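Local coordinates for protein OBody AM3L15 (Pyrobaculum aerophilum, PDB 4GN5) that is an engineered OB-fold binding protein (OBody), probably built to recognise a chosen target through a scaffold derived from an OB-fold nucleic acid binding domain, at residues A[14-18]-A[19-23]. Numbering follows the deposited sequence.
Sequences PNLHG and SEVVV
Leu16 and Ser19 close a type II beta turn that brings the chain out of a short 3-10 segment and into the strand starting at Glu20. The 3-10 segment 14-16 is closed by the backbone bond from His17 N to Pro14 O, 2.8 Å long. At Leu16 the carbonyl oxygen takes two hydrogen bonds from a single residue. Ser19 N donates to Leu16 O at 3.0 Å, and the N-H...O angle of 159° makes this bond fairly straight. Ser19 OG donates to the same Leu16 O at 2.7 Å. Both donors lie off the carbonyl plane, on the same face. The hydroxyl gets there because chi1 of Ser19 is 70°, which sets OG between its own backbone N and carbonyl carbon and folds it back over the turn. With an alanine here, Leu16 O would probably keep the backbone donor alone, and the turn would lose its side-chain tie. In the conformer given, one of two for Leu16, CD1 reaches Val21 CG1 at 4.2 Å, the side chains crossing nearly at right angles; this apolar touch is light and tentative. His7 touches both side chains. The CB of His17 points away from residues 19-23, and its ND1 is hydrogen-bonded to Ala84 N. Gly18, the third residue of the turn, has a positive phi (91°), at which a CB would jam against the preceding carbonyl. Beyond the turn, strand 20-24 pairs antiparallel with strand 75-83 of the OB-fold sheet, a pairing that Gly18 and Ser19 already begin through backbone bonds to Val82.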
ATOM      1  N   PRO A  14     -13.398 -15.708  -3.291  1.00 28.34           N
ATOM      2  CA  PRO A  14     -13.474 -15.786  -1.829  1.00 30.92           C
ATOM      3  C   PRO A  14     -13.629 -17.240  -1.282  1.00 34.46           C
ATOM      4  O   PRO A  14     -13.090 -17.532  -0.189  1.00 34.36           O
ATOM      5  CB  PRO A  14     -14.698 -14.906  -1.494  1.00 29.80           C
ATOM      6  CG  PRO A  14     -14.575 -13.800  -2.540  1.00 26.24           C
ATOM      7  CD  PRO A  14     -14.166 -14.559  -3.819  1.00 27.83           C
ATOM      8  N   ASN A  15     -14.234 -18.125  -2.066  1.00 32.93           N
ATOM      9  CA  ASN A  15     -14.366 -19.537  -1.725  1.00 41.76           C
ATOM     10  C   ASN A  15     -13.071 -20.223  -1.392  1.00 42.75           C
ATOM     11  O   ASN A  15     -13.043 -21.213  -0.670  1.00 52.26           O
ATOM     12  CB  ASN A  15     -15.056 -20.274  -2.855  1.00 50.70           C
ATOM     13  CG  ASN A  15     -15.505 -21.650  -2.463  1.00 70.73           C
ATOM     14  OD1 ASN A  15     -16.204 -21.831  -1.470  1.00 79.50           O
ATOM     15  ND2 ASN A  15     -15.127 -22.640  -3.246  1.00 74.17           N
ATOM     16  N   LEU A  16     -11.979 -19.663  -1.873  1.00 34.88           N
ATOM     17  CA  LEU A  16     -10.673 -20.270  -1.676  1.00 33.02           C
ATOM     18  C   LEU A  16     -10.026 -19.823  -0.389  1.00 33.88           C
ATOM     19  O   LEU A  16      -8.854 -20.158  -0.098  1.00 33.93           O
ATOM     20  CB  LEU A  16      -9.761 -20.005  -2.887  1.00 30.46           C
ATOM     21  CG  LEU A  16     -10.223 -20.585  -4.235  1.00 29.76           C
ATOM     22  CD1 LEU A  16      -9.211 -20.461  -5.351  1.00 28.62           C
ATOM     23  CD2 LEU A  16     -10.672 -22.080  -4.058  1.00 34.33           C
ATOM     24  N   HIS A  17     -10.780 -19.062   0.401  1.00 32.79           N
ATOM     25  CA  HIS A  17     -10.230 -18.476   1.624  1.00 32.70           C
ATOM     26  C   HIS A  17      -9.596 -19.544   2.510  1.00 39.80           C
ATOM     27  O   HIS A  17     -10.211 -20.559   2.786  1.00 41.72           O
ATOM     28  CB  HIS A  17     -11.294 -17.706   2.408  1.00 34.27           C
ATOM     29  CG  HIS A  17     -10.860 -17.339   3.795  1.00 41.01           C
ATOM     30  ND1 HIS A  17     -10.221 -16.160   4.081  1.00 35.69           N
ATOM     31  CD2 HIS A  17     -10.957 -18.004   4.974  1.00 45.88           C
ATOM     32  CE1 HIS A  17      -9.959 -16.094   5.376  1.00 44.96           C
ATOM     33  NE2 HIS A  17     -10.387 -17.208   5.942  1.00 47.35           N
ATOM     34  N   GLY A  18      -8.345 -19.317   2.904  1.00 36.59           N
ATOM     35  CA  GLY A  18      -7.656 -20.192   3.841  1.00 37.72           C
ATOM     36  C   GLY A  18      -6.882 -21.320   3.152  1.00 43.19           C
ATOM     37  O   GLY A  18      -6.183 -22.099   3.809  1.00 49.39           O
ATOM     38  N   SER A  19      -7.003 -21.429   1.836  1.00 41.97           N
ATOM     39  CA  SER A  19      -6.251 -22.469   1.117  1.00 42.93           C
ATOM     40  C   SER A  19      -5.065 -21.888   0.365  1.00 42.43           C
ATOM     41  O   SER A  19      -4.994 -20.669   0.069  1.00 37.17           O
ATOM     42  CB  SER A  19      -7.155 -23.238   0.181  1.00 41.58           C
ATOM     43  OG  SER A  19      -7.531 -22.402  -0.874  1.00 38.36           O
ATOM     44  N   GLU A  20      -4.130 -22.775   0.073  1.00 37.12           N
ATOM     45  CA  GLU A  20      -2.926 -22.478  -0.657  1.00 35.46           C
ATOM     46  C   GLU A  20      -3.191 -22.621  -2.162  1.00 40.02           C
ATOM     47  O   GLU A  20      -3.858 -23.540  -2.609  1.00 41.86           O
ATOM     48  CB  GLU A  20      -1.791 -23.391  -0.205  1.00 41.86           C
ATOM     49  CG  GLU A  20      -0.425 -22.850  -0.462  1.00 48.70           C
ATOM     50  CD  GLU A  20       0.681 -23.808  -0.201  1.00 53.67           C
ATOM     51  OE1 GLU A  20       0.642 -24.923  -0.728  1.00 52.98           O
ATOM     52  OE2 GLU A  20       1.617 -23.448   0.506  1.00 55.69           O
ATOM     53  N   VAL A  21      -2.719 -21.647  -2.922  1.00 27.79           N
ATOM     54  CA  VAL A  21      -2.804 -21.651  -4.383  1.00 25.84           C
ATOM     55  C   VAL A  21      -1.441 -21.351  -4.952  1.00 26.72           C
ATOM     56  O   VAL A  21      -0.584 -20.783  -4.268  1.00 28.33           O
ATOM     57  CB  VAL A  21      -3.722 -20.525  -4.885  1.00 32.29           C
ATOM     58  CG1 VAL A  21      -5.160 -20.802  -4.464  1.00 35.36           C
ATOM     59  CG2 VAL A  21      -3.218 -19.099  -4.358  1.00 33.56           C
ATOM     60  N   VAL A  22      -1.228 -21.717  -6.218  1.00 26.68           N
ATOM     61  CA  VAL A  22      -0.050 -21.256  -6.909  1.00 29.34           C
ATOM     62  C   VAL A  22      -0.546 -20.548  -8.160  1.00 31.41           C
ATOM     63  O   VAL A  22      -1.282 -21.143  -8.943  1.00 29.63           O
ATOM     64  CB  VAL A  22       0.961 -22.406  -7.255  1.00 31.64           C
ATOM     65  CG1 VAL A  22       2.136 -21.868  -8.089  1.00 35.58           C
ATOM     66  CG2 VAL A  22       1.467 -23.149  -5.985  1.00 25.89           C
ATOM     67  N   VAL A  23      -0.168 -19.275  -8.319  1.00 25.66           N
ATOM     68  CA  VAL A  23      -0.498 -18.550  -9.533  1.00 25.00           C
ATOM     69  C   VAL A  23       0.769 -18.320 -10.347  1.00 22.73           C
ATOM     70  O   VAL A  23       1.876 -18.298  -9.803  1.00 25.74           O
ATOM     71  CB  VAL A  23      -1.276 -17.210  -9.276  1.00 19.15           C
ATOM     72  CG1 VAL A  23      -2.616 -17.500  -8.640  1.00 25.26           C
ATOM     73  CG2 VAL A  23      -0.454 -16.248  -8.385  1.00 23.48           C
TER